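Phenol hydroxylase component phN (Pseudomonas stutzeri, PDB 3U52) probably forms the diiron-bearing subunit of a multicomponent phenol hydroxylase, which uses dioxygen to hydroxylate phenols. Local coordinates at residues Q134-Q145 with F225-H236; S48-L56 with R235-V243. All coordinates share one frame; numbering follows the deposited sequence.

Contact 1. Residues Q134-Q145 with F225-H236. With FE (Fe (III) ion), chain H; FE (Fe (III) ion), chain G.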
loop_
_atom_site.group_PDB
_atom_site.type_symbol
_atom_site.label_atom_id
_atom_site.label_comp_id
_atom_site.label_asym_id
_atom_site.label_seq_id
_atom_site.Cartn_x
_atom_site.Cartn_y
_atom_site.Cartn_z
ATOM N N GLN A 134 -21.281 -4.171 -12.317
ATOM C CA GLN A 134 -20.769 -5.521 -12.138
ATOM C C GLN A 134 -19.731 -5.887 -13.231
ATOM O O GLN A 134 -18.642 -6.372 -12.932
ATOM C CB GLN A 134 -21.908 -6.555 -12.058
ATOM C CG GLN A 134 -21.374 -7.944 -12.040
ATOM C CD GLN A 134 -21.887 -8.778 -10.915
ATOM O OE1 GLN A 134 -22.882 -8.444 -10.265
ATOM N NE2 GLN A 134 -21.190 -9.893 -10.658
ATOM N N ALA A 135 -20.030 -5.569 -14.485
ATOM C CA ALA A 135 -19.065 -5.818 -15.561
ATOM C C ALA A 135 -17.681 -5.205 -15.294
ATOM O O ALA A 135 -16.638 -5.877 -15.454
ATOM C CB ALA A 135 -19.623 -5.287 -16.901
ATOM N N ILE A 136 -17.642 -3.936 -14.914
ATOM C CA ILE A 136 -16.320 -3.315 -14.737
ATOM C C ILE A 136 -15.638 -3.853 -13.434
ATOM O O ILE A 136 -14.418 -3.935 -13.366
ATOM C CB ILE A 136 -16.384 -1.775 -14.840
ATOM C CG1 ILE A 136 -14.980 -1.185 -15.000
ATOM C CG2 ILE A 136 -17.080 -1.247 -13.607
ATOM C CD1 ILE A 136 -14.960 0.363 -15.233
ATOM N N ASP A 137 -16.405 -4.248 -12.412
ATOM C CA ASP A 137 -15.794 -4.990 -11.280
ATOM C C ASP A 137 -15.162 -6.315 -11.695
ATOM O O ASP A 137 -14.115 -6.714 -11.157
ATOM C CB ASP A 137 -16.822 -5.297 -10.167
ATOM C CG ASP A 137 -17.413 -4.073 -9.505
ATOM O OD1 ASP A 137 -16.887 -2.924 -9.538
ATOM O OD2 ASP A 137 -18.507 -4.273 -8.923
ATOM N N GLU A 138 -15.806 -7.071 -12.591
ATOM C CA GLU A 138 -15.225 -8.351 -13.051
ATOM C C GLU A 138 -13.960 -8.118 -13.876
ATOM O O GLU A 138 -13.022 -8.912 -13.797
ATOM C CB GLU A 138 -16.217 -9.157 -13.879
ATOM C CG GLU A 138 -17.540 -9.323 -13.147
ATOM C CD GLU A 138 -17.414 -10.263 -11.936
ATOM O OE1 GLU A 138 -18.425 -10.497 -11.270
ATOM O OE2 GLU A 138 -16.298 -10.767 -11.644
ATOM N N LEU A 139 -13.943 -7.060 -14.679
ATOM C CA LEU A 139 -12.722 -6.661 -15.335
ATOM C C LEU A 139 -11.627 -6.417 -14.284
ATOM O O LEU A 139 -10.476 -6.815 -14.427
ATOM C CB LEU A 139 -12.952 -5.351 -16.100
ATOM C CG LEU A 139 -11.709 -4.937 -16.924
ATOM C CD1 LEU A 139 -11.170 -6.081 -17.885
ATOM C CD2 LEU A 139 -11.977 -3.598 -17.707
ATOM N N ARG A 140 -11.977 -5.701 -13.243
ATOM C CA ARG A 140 -11.004 -5.459 -12.192
ATOM C C ARG A 140 -10.493 -6.766 -11.631
ATOM O O ARG A 140 -9.303 -6.924 -11.421
ATOM C CB ARG A 140 -11.640 -4.669 -11.064
ATOM C CG ARG A 140 -10.637 -4.479 -9.908
ATOM C CD ARG A 140 -11.154 -3.587 -8.878
ATOM N NE ARG A 140 -11.521 -4.355 -7.754
ATOM C CZ ARG A 140 -10.896 -4.303 -6.594
ATOM N NH1 ARG A 140 -9.864 -3.485 -6.408
ATOM N NH2 ARG A 140 -11.317 -5.078 -5.620
ATOM N N HIS A 141 -11.401 -7.706 -11.383
ATOM C CA HIS A 141 -11.060 -8.974 -10.727
ATOM C C HIS A 141 -10.127 -9.766 -11.601
ATOM O O HIS A 141 -9.126 -10.302 -11.141
ATOM C CB HIS A 141 -12.343 -9.774 -10.389
ATOM C CG HIS A 141 -13.139 -9.163 -9.276
ATOM N ND1 HIS A 141 -14.375 -9.635 -8.899
ATOM C CD2 HIS A 141 -12.877 -8.106 -8.461
ATOM C CE1 HIS A 141 -14.841 -8.902 -7.903
ATOM N NE2 HIS A 141 -13.944 -7.985 -7.604
ATOM N N SER A 142 -10.432 -9.763 -12.898
ATOM C CA SER A 142 -9.580 -10.397 -13.917
ATOM C C SER A 142 -8.109 -9.846 -13.914
ATOM O O SER A 142 -7.141 -10.588 -13.847
ATOM C CB SER A 142 -10.236 -10.124 -15.283
ATOM O OG SER A 142 -9.433 -10.645 -16.300
ATOM N N GLN A 143 -7.973 -8.535 -14.031
ATOM C CA GLN A 143 -6.676 -7.897 -14.154
ATOM C C GLN A 143 -5.886 -7.933 -12.861
ATOM O O GLN A 143 -4.688 -8.199 -12.892
ATOM C CB GLN A 143 -6.885 -6.465 -14.657
ATOM C CG GLN A 143 -7.574 -6.412 -16.043
ATOM C CD GLN A 143 -7.595 -5.013 -16.600
ATOM O OE1 GLN A 143 -7.750 -4.048 -15.843
ATOM N NE2 GLN A 143 -7.426 -4.885 -17.919
ATOM N N THR A 144 -6.514 -7.659 -11.731
ATOM C CA THR A 144 -5.803 -7.707 -10.460
ATOM C C THR A 144 -5.346 -9.137 -10.099
ATOM O O THR A 144 -4.303 -9.311 -9.499
ATOM C CB THR A 144 -6.616 -7.105 -9.295
ATOM O OG1 THR A 144 -7.747 -7.918 -9.042
ATOM C CG2 THR A 144 -7.105 -5.690 -9.603
ATOM N N GLN A 145 -6.110 -10.159 -10.485
ATOM C CA GLN A 145 -5.635 -11.531 -10.402
ATOM C C GLN A 145 -4.396 -11.793 -11.270
ATOM O O GLN A 145 -3.461 -12.395 -10.781
ATOM C CB GLN A 145 -6.782 -12.526 -10.705
ATOM C CG GLN A 145 -7.812 -12.475 -9.565
ATOM C CD GLN A 145 -9.106 -13.183 -9.904
ATOM O OE1 GLN A 145 -9.149 -13.920 -10.879
ATOM N NE2 GLN A 145 -10.167 -12.974 -9.081
ATOM N N PHE A 225 -5.827 -9.581 -2.255
ATOM C CA PHE A 225 -6.827 -9.547 -3.300
ATOM C C PHE A 225 -8.215 -9.873 -2.704
ATOM O O PHE A 225 -9.175 -9.148 -2.949
ATOM C CB PHE A 225 -6.538 -10.483 -4.481
ATOM C CG PHE A 225 -7.754 -10.652 -5.346
ATOM C CD1 PHE A 225 -8.168 -9.597 -6.178
ATOM C CD2 PHE A 225 -8.562 -11.785 -5.243
ATOM C CE1 PHE A 225 -9.350 -9.694 -6.921
ATOM C CE2 PHE A 225 -9.750 -11.890 -5.988
ATOM C CZ PHE A 225 -10.143 -10.838 -6.822
ATOM N N GLY A 226 -8.337 -10.952 -1.918
ATOM C CA GLY A 226 -9.656 -11.326 -1.273
ATOM C C GLY A 226 -10.282 -10.255 -0.379
ATOM O O GLY A 226 -11.483 -9.916 -0.522
ATOM N N PHE A 227 -9.497 -9.691 0.532
ATOM C CA PHE A 227 -9.980 -8.535 1.304
ATOM C C PHE A 227 -10.467 -7.411 0.409
ATOM O O PHE A 227 -11.500 -6.853 0.669
ATOM C CB PHE A 227 -8.928 -7.966 2.302
ATOM C CG PHE A 227 -8.721 -8.832 3.548
ATOM C CD1 PHE A 227 -7.442 -9.276 3.903
ATOM C CD2 PHE A 227 -9.797 -9.225 4.332
ATOM C CE1 PHE A 227 -7.237 -10.106 5.037
ATOM C CE2 PHE A 227 -9.609 -10.057 5.463
ATOM C CZ PHE A 227 -8.317 -10.491 5.814
ATOM N N SER A 228 -9.701 -7.085 -0.630
ATOM C CA SER A 228 -10.063 -6.041 -1.594
ATOM C C SER A 228 -11.387 -6.273 -2.390
ATOM O O SER A 228 -12.114 -5.326 -2.771
ATOM C CB SER A 228 -8.929 -5.915 -2.575
ATOM O OG SER A 228 -8.882 -4.590 -2.979
ATOM N N ALA A 229 -11.695 -7.540 -2.625
ATOM C CA ALA A 229 -12.859 -7.906 -3.381
ATOM C C ALA A 229 -14.126 -8.013 -2.529
ATOM O O ALA A 229 -15.203 -8.069 -3.099
ATOM C CB ALA A 229 -12.601 -9.203 -4.102
ATOM N N GLN A 230 -14.017 -8.018 -1.192
ATOM C CA GLN A 230 -15.210 -8.116 -0.313
ATOM C C GLN A 230 -16.312 -7.087 -0.549
ATOM O O GLN A 230 -17.472 -7.473 -0.727
ATOM C CB GLN A 230 -14.839 -8.120 1.163
ATOM C CG GLN A 230 -14.275 -9.467 1.573
ATOM C CD GLN A 230 -13.891 -9.494 3.039
ATOM O OE1 GLN A 230 -13.368 -8.512 3.558
ATOM N NE2 GLN A 230 -14.162 -10.615 3.717
ATOM N N SER A 231 -15.965 -5.805 -0.563
ATOM C CA SER A 231 -16.964 -4.776 -0.828
ATOM C C SER A 231 -17.599 -4.929 -2.217
ATOM O O SER A 231 -18.761 -4.621 -2.400
ATOM C CB SER A 231 -16.408 -3.362 -0.618
ATOM O OG SER A 231 -15.316 -3.108 -1.480
ATOM N N ASP A 232 -16.836 -5.419 -3.193
ATOM C CA ASP A 232 -17.365 -5.646 -4.523
ATOM C C ASP A 232 -18.425 -6.737 -4.419
ATOM O O ASP A 232 -19.522 -6.557 -4.910
ATOM C CB ASP A 232 -16.285 -6.130 -5.513
ATOM C CG ASP A 232 -15.213 -5.084 -5.829
ATOM O OD1 ASP A 232 -15.390 -3.878 -5.600
ATOM O OD2 ASP A 232 -14.164 -5.500 -6.363
ATOM N N GLU A 233 -18.098 -7.852 -3.767
ATOM C CA GLU A 233 -19.002 -9.017 -3.720
ATOM C C GLU A 233 -20.248 -8.763 -2.947
ATOM O O GLU A 233 -21.256 -9.384 -3.250
ATOM C CB GLU A 233 -18.334 -10.296 -3.168
ATOM C CG GLU A 233 -17.189 -10.805 -4.043
ATOM C CD GLU A 233 -17.517 -10.863 -5.548
ATOM O OE1 GLU A 233 -16.698 -10.363 -6.325
ATOM O OE2 GLU A 233 -18.561 -11.387 -5.993
ATOM N N ALA A 234 -20.187 -7.875 -1.954
ATOM C CA ALA A 234 -21.389 -7.401 -1.290
ATOM C C ALA A 234 -22.392 -6.796 -2.282
ATOM O O ALA A 234 -23.593 -7.032 -2.160
ATOM C CB ALA A 234 -21.051 -6.384 -0.196
ATOM N N ARG A 235 -21.929 -5.994 -3.237
ATOM C CA ARG A 235 -22.836 -5.473 -4.248
ATOM C C ARG A 235 -23.338 -6.619 -5.162
ATOM O O ARG A 235 -24.486 -6.621 -5.626
ATOM C CB ARG A 235 -22.117 -4.431 -5.105
ATOM C CG ARG A 235 -21.738 -3.154 -4.365
ATOM C CD ARG A 235 -21.410 -2.070 -5.382
ATOM N NE ARG A 235 -20.238 -2.402 -6.214
ATOM C CZ ARG A 235 -18.980 -2.192 -5.822
ATOM N NH1 ARG A 235 -18.727 -1.643 -4.638
ATOM N NH2 ARG A 235 -17.965 -2.499 -6.603
ATOM N N HIS A 236 -22.438 -7.538 -5.493
ATOM C CA HIS A 236 -22.776 -8.599 -6.462
ATOM C C HIS A 236 -23.826 -9.549 -5.869
ATOM O O HIS A 236 -24.746 -9.969 -6.573
ATOM C CB HIS A 236 -21.522 -9.346 -6.939
ATOM C CG HIS A 236 -20.535 -8.440 -7.613
ATOM N ND1 HIS A 236 -19.292 -8.866 -8.020
ATOM C CD2 HIS A 236 -20.598 -7.121 -7.915
ATOM C CE1 HIS A 236 -18.642 -7.853 -8.575
ATOM N NE2 HIS A 236 -19.399 -6.778 -8.495
HETATM FE FE FE H . -18.466 -11.075 -8.001
HETATM FE FE FE G . -15.534 -11.524 -9.764
HETATM O O HOH W 1 -24.350 -10.367 -9.297
#
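Asp-137 and His-236 meet edge to edge between two helices that run antiparallel, at 151°. From the backbone outward, CB of Asp-137 lies in the plane of the His-236 ring, 3.5 Å from its CE1. CG lies in the plane of the Arg-235 guanidinium. OD2 takes two hydrogen bonds. The nearly straight one is from NE2 of His-236, at 2.7 Å, onto the lone pair facing away from OD1. The other is a salt bridge from NH2 of Arg-235 that arrives from above the carboxylate plane. OD1 has a hydrogen bond with OH of Tyr-61. With an alanine in place of Asp-137, NE2 of His-236 and NH2 of Arg-235 would probably both lose the charged oxygen they share, and the ring would be less firmly held at its iron.

The second histidine has a matching carboxylate on the other helix, met less squarely. NE2 of His-141 gives a hydrogen bond to OD2 of Asp-232 at 2.8 Å, with OD2 tilted from the ring plane. That oxygen also receives NH2 of Arg-140 at 3.0 Å, while Arg-140 NH1 is salt-bridged to Glu-69. Phe-225 points its edge at His-141 in an offset edge-to-face pair, planes 89° apart. Gln-134 stacks its amide over one face of His-236, its CG anti to the backbone N (chi1 173°) and its chain bent at chi2.

Each ND1 binds a different iron at 2.4 Å: His-141 with Glu-138 and Glu-108 (helix 105-121) at one, His-236 with Glu-233 and Glu-199 (helix 187-216) at the other. These two E-x-x-H motifs, one from each helix, are the signature of the diiron four-helix bundle of bacterial multicomponent monooxygenases. Helix 58-81 packs across the carboxylate and arginine side, through Tyr-61, Gln-65 and Glu-69.

Contact 2. Residues S48-L56 with R235-V243. With FE (Fe (III) ion), chain H.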
loop_
_atom_site.group_PDB
_atom_site.type_symbol
_atom_site.label_atom_id
_atom_site.label_comp_id
_atom_site.label_asym_id
_atom_site.label_seq_id
_atom_site.Cartn_x
_atom_site.Cartn_y
_atom_site.Cartn_z
ATOM N N SER A 48 -40.102 -0.294 -13.494
ATOM C CA SER A 48 -39.971 0.710 -12.428
ATOM C C SER A 48 -40.054 0.082 -11.024
ATOM O O SER A 48 -39.621 0.672 -10.011
ATOM C CB SER A 48 -41.028 1.802 -12.593
ATOM O OG SER A 48 -42.246 1.357 -12.015
ATOM N N GLN A 49 -40.568 -1.131 -10.952
ATOM C CA GLN A 49 -40.516 -1.827 -9.684
ATOM C C GLN A 49 -39.147 -2.415 -9.331
ATOM O O GLN A 49 -38.960 -2.942 -8.223
ATOM C CB GLN A 49 -41.620 -2.851 -9.617
ATOM C CG GLN A 49 -42.950 -2.150 -9.635
ATOM C CD GLN A 49 -44.081 -3.098 -9.782
ATOM O OE1 GLN A 49 -45.106 -2.942 -9.109
ATOM N NE2 GLN A 49 -43.933 -4.087 -10.665
ATOM N N TRP A 50 -38.193 -2.310 -10.257
ATOM C CA TRP A 50 -36.786 -2.608 -9.941
ATOM C C TRP A 50 -36.301 -1.757 -8.756
ATOM O O TRP A 50 -36.433 -0.518 -8.792
ATOM C CB TRP A 50 -35.905 -2.337 -11.186
ATOM C CG TRP A 50 -34.458 -2.632 -10.937
ATOM C CD1 TRP A 50 -33.478 -1.748 -10.602
ATOM C CD2 TRP A 50 -33.851 -3.911 -10.971
ATOM N NE1 TRP A 50 -32.275 -2.404 -10.428
ATOM C CE2 TRP A 50 -32.480 -3.737 -10.650
ATOM C CE3 TRP A 50 -34.322 -5.202 -11.269
ATOM C CZ2 TRP A 50 -31.562 -4.818 -10.626
ATOM C CZ3 TRP A 50 -33.413 -6.279 -11.216
ATOM C CH2 TRP A 50 -32.049 -6.072 -10.885
ATOM N N GLU A 51 -35.781 -2.391 -7.701
ATOM C CA GLU A 51 -35.150 -1.671 -6.583
ATOM C C GLU A 51 -33.649 -1.730 -6.754
ATOM O O GLU A 51 -33.103 -2.824 -6.931
ATOM C CB GLU A 51 -35.521 -2.289 -5.214
ATOM C CG GLU A 51 -37.009 -2.106 -4.782
ATOM C CD GLU A 51 -37.477 -0.643 -4.754
ATOM O OE1 GLU A 51 -36.718 0.240 -4.239
ATOM O OE2 GLU A 51 -38.623 -0.379 -5.244
ATOM N N ASP A 52 -32.984 -0.583 -6.725
ATOM C CA ASP A 52 -31.520 -0.542 -6.952
ATOM C C ASP A 52 -30.830 -1.322 -5.848
ATOM O O ASP A 52 -31.117 -1.114 -4.685
ATOM C CB ASP A 52 -31.002 0.902 -7.038
ATOM C CG ASP A 52 -31.812 1.766 -8.043
ATOM O OD1 ASP A 52 -32.427 2.759 -7.612
ATOM O OD2 ASP A 52 -31.860 1.468 -9.247
ATOM N N PRO A 53 -29.990 -2.300 -6.213
ATOM C CA PRO A 53 -29.311 -3.111 -5.187
ATOM C C PRO A 53 -28.206 -2.367 -4.448
ATOM O O PRO A 53 -27.772 -2.817 -3.359
ATOM C CB PRO A 53 -28.765 -4.302 -5.963
ATOM C CG PRO A 53 -28.634 -3.814 -7.401
ATOM C CD PRO A 53 -29.714 -2.759 -7.585
ATOM N N PHE A 54 -27.749 -1.260 -5.031
ATOM C CA PHE A 54 -26.772 -0.353 -4.413
ATOM C C PHE A 54 -26.966 0.966 -5.137
ATOM O O PHE A 54 -27.445 0.975 -6.281
ATOM C CB PHE A 54 -25.313 -0.830 -4.599
ATOM C CG PHE A 54 -25.030 -1.443 -5.952
ATOM C CD1 PHE A 54 -24.681 -0.654 -7.040
ATOM C CD2 PHE A 54 -25.148 -2.825 -6.141
ATOM C CE1 PHE A 54 -24.446 -1.272 -8.326
ATOM C CE2 PHE A 54 -24.939 -3.418 -7.385
ATOM C CZ PHE A 54 -24.568 -2.621 -8.479
ATOM N N ARG A 55 -26.591 2.066 -4.477
ATOM C CA ARG A 55 -26.787 3.414 -5.019
ATOM C C ARG A 55 -25.483 4.197 -5.047
ATOM O O ARG A 55 -25.287 5.102 -4.241
ATOM C CB ARG A 55 -27.828 4.197 -4.215
ATOM C CG ARG A 55 -29.212 3.590 -4.211
ATOM C CD ARG A 55 -30.202 4.347 -3.346
ATOM N NE ARG A 55 -31.550 3.794 -3.566
ATOM C CZ ARG A 55 -32.081 2.752 -2.921
ATOM N NH1 ARG A 55 -33.303 2.335 -3.230
ATOM N NH2 ARG A 55 -31.409 2.116 -1.969
ATOM N N LEU A 56 -24.630 3.890 -6.014
ATOM C CA LEU A 56 -23.322 4.488 -6.138
ATOM C C LEU A 56 -23.199 5.303 -7.413
ATOM O O LEU A 56 -23.164 4.747 -8.521
ATOM C CB LEU A 56 -22.287 3.376 -6.236
ATOM C CG LEU A 56 -21.435 2.908 -5.073
ATOM C CD1 LEU A 56 -20.508 1.850 -5.684
ATOM C CD2 LEU A 56 -20.620 4.047 -4.486
ATOM N N ARG A 235 -21.929 -5.994 -3.237
ATOM C CA ARG A 235 -22.836 -5.473 -4.248
ATOM C C ARG A 235 -23.338 -6.619 -5.162
ATOM O O ARG A 235 -24.486 -6.621 -5.626
ATOM C CB ARG A 235 -22.117 -4.431 -5.105
ATOM C CG ARG A 235 -21.738 -3.154 -4.365
ATOM C CD ARG A 235 -21.410 -2.070 -5.382
ATOM N NE ARG A 235 -20.238 -2.402 -6.214
ATOM C CZ ARG A 235 -18.980 -2.192 -5.822
ATOM N NH1 ARG A 235 -18.727 -1.643 -4.638
ATOM N NH2 ARG A 235 -17.965 -2.499 -6.603
ATOM N N HIS A 236 -22.438 -7.538 -5.493
ATOM C CA HIS A 236 -22.776 -8.599 -6.462
ATOM C C HIS A 236 -23.826 -9.549 -5.869
ATOM O O HIS A 236 -24.746 -9.969 -6.573
ATOM C CB HIS A 236 -21.522 -9.346 -6.939
ATOM C CG HIS A 236 -20.535 -8.440 -7.613
ATOM N ND1 HIS A 236 -19.292 -8.866 -8.020
ATOM C CD2 HIS A 236 -20.598 -7.121 -7.915
ATOM C CE1 HIS A 236 -18.642 -7.853 -8.575
ATOM N NE2 HIS A 236 -19.399 -6.778 -8.495
ATOM N N MET A 237 -23.702 -9.860 -4.584
ATOM C CA MET A 237 -24.719 -10.672 -3.903
ATOM C C MET A 237 -26.077 -9.985 -3.835
ATOM O O MET A 237 -27.093 -10.644 -3.985
ATOM C CB MET A 237 -24.297 -11.030 -2.467
ATOM C CG MET A 237 -23.021 -11.813 -2.412
ATOM S SD MET A 237 -22.529 -12.151 -0.697
ATOM C CE MET A 237 -23.575 -13.574 -0.345
ATOM N N THR A 238 -26.094 -8.677 -3.576
ATOM C CA THR A 238 -27.338 -7.943 -3.534
ATOM C C THR A 238 -28.018 -7.865 -4.895
ATOM O O THR A 238 -29.267 -7.966 -4.990
ATOM C CB THR A 238 -27.174 -6.523 -2.942
ATOM O OG1 THR A 238 -26.342 -6.577 -1.771
ATOM C CG2 THR A 238 -28.554 -6.022 -2.549
ATOM N N LEU A 239 -27.228 -7.688 -5.964
ATOM C CA LEU A 239 -27.825 -7.768 -7.300
ATOM C C LEU A 239 -28.489 -9.155 -7.511
ATOM O O LEU A 239 -29.636 -9.229 -7.974
ATOM C CB LEU A 239 -26.827 -7.370 -8.415
ATOM C CG LEU A 239 -27.117 -7.673 -9.902
ATOM C CD1 LEU A 239 -28.399 -6.974 -10.353
ATOM C CD2 LEU A 239 -25.952 -7.194 -10.781
ATOM N N GLY A 240 -27.810 -10.231 -7.118
ATOM C CA GLY A 240 -28.328 -11.601 -7.322
ATOM C C GLY A 240 -29.671 -11.795 -6.638
ATOM O O GLY A 240 -30.593 -12.395 -7.205
ATOM N N LEU A 241 -29.778 -11.280 -5.422
ATOM C CA LEU A 241 -31.026 -11.337 -4.616
ATOM C C LEU A 241 -32.126 -10.496 -5.284
ATOM O O LEU A 241 -33.233 -10.976 -5.468
ATOM C CB LEU A 241 -30.758 -10.765 -3.226
ATOM C CG LEU A 241 -31.364 -11.347 -1.946
ATOM C CD1 LEU A 241 -31.676 -10.196 -0.984
ATOM C CD2 LEU A 241 -32.570 -12.301 -2.218
ATOM N N GLU A 242 -31.811 -9.255 -5.672
ATOM C CA GLU A 242 -32.773 -8.413 -6.404
ATOM C C GLU A 242 -33.299 -9.091 -7.662
ATOM O O GLU A 242 -34.524 -9.099 -7.903
ATOM C CB GLU A 242 -32.199 -7.019 -6.750
ATOM C CG GLU A 242 -33.237 -6.071 -7.489
ATOM C CD GLU A 242 -34.625 -5.869 -6.764
ATOM O OE1 GLU A 242 -34.746 -6.134 -5.537
ATOM O OE2 GLU A 242 -35.618 -5.395 -7.412
ATOM N N VAL A 243 -32.374 -9.651 -8.451
ATOM C CA VAL A 243 -32.678 -10.369 -9.700
ATOM C C VAL A 243 -33.768 -11.434 -9.488
ATOM O O VAL A 243 -34.774 -11.382 -10.187
ATOM C CB VAL A 243 -31.367 -10.958 -10.421
ATOM C CG1 VAL A 243 -31.699 -12.018 -11.491
ATOM C CG2 VAL A 243 -30.543 -9.814 -11.081
HETATM FE FE FE H . -18.466 -11.075 -8.001
#
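Trp-50 and Glu-242 each set CG anti to the backbone N, with chi1 at -180° and -178°, and this brings the indole and the glutamate chain together. Glu-242 then bends at chi2 (54°), which turns its carboxylate back to the loop backbone. Its CG lies over one face of the indole, 3.6 Å from the centroid of the six-membered ring, in a CH-pi contact. OE2 accepts the backbone N of Glu-51 at 3.0 Å. The N-H points almost straight at the oxygen but reaches it from well above the carboxylate plane.

The rim of the same indole is packed by aliphatic groups. CD1 of Leu-239 touches CH2 of Trp-50 at 3.8 Å, in the ring plane. CG2 of Val-243 comes to the same edge. Pro-53 sits directly on the helix, with its CB 3.7 Å from the backbone N of Leu-239 and its ring alongside the Leu-239 side chain. CG2 of Thr-238 touches the carbonyl O and the CB of Pro-53.

Phe-54 faces the stem of Arg-235. CD of Arg-235 stands 3.9 Å from the ring centroid, over the face. The guanidinium itself lies farther off, so any cation-pi attraction is weak at most; its NH2 is engaged by Asp-137. CD1 of Leu-56 covers one face of that guanidinium, 4.1 Å from NH1 of Arg-235.

The loop before helix 58-81 is thus laid along helix 220-250. Trp-50 also meets Phe-246 edge-to-face and, with Trp-47, Phe-188 and Leu-191, lines a pocket where xenon is seen. The chemistry is that of a mostly apolar joint, built on aliphatic and CH-pi packing, with a single direct hydrogen bond fixing its Trp-50 end.

In the fold
Contacts 1 and 2 overlap at Arg-235 and His-236 on helix 220-250. Their centres are about 16 Å apart. Contact 1 holds residues of both iron sites, while contact 2 reaches the metal through His-236 alone. The aliphatic part of Arg-235 packs mainly against the loop 48-56, while its NH2 bonds to Asp-137 and, weakly, to Asp-232. The two contacts also touch directly, OE1 of Gln-134 lying 3.4 Å from CD2 of Leu-239. Xenon is bound near each, about 4 Å between nearest atoms: by the Trp-50 side chain in the pocket with Trp-47, Phe-188 and Leu-191, and by the Gln-145 side chain in contact 1.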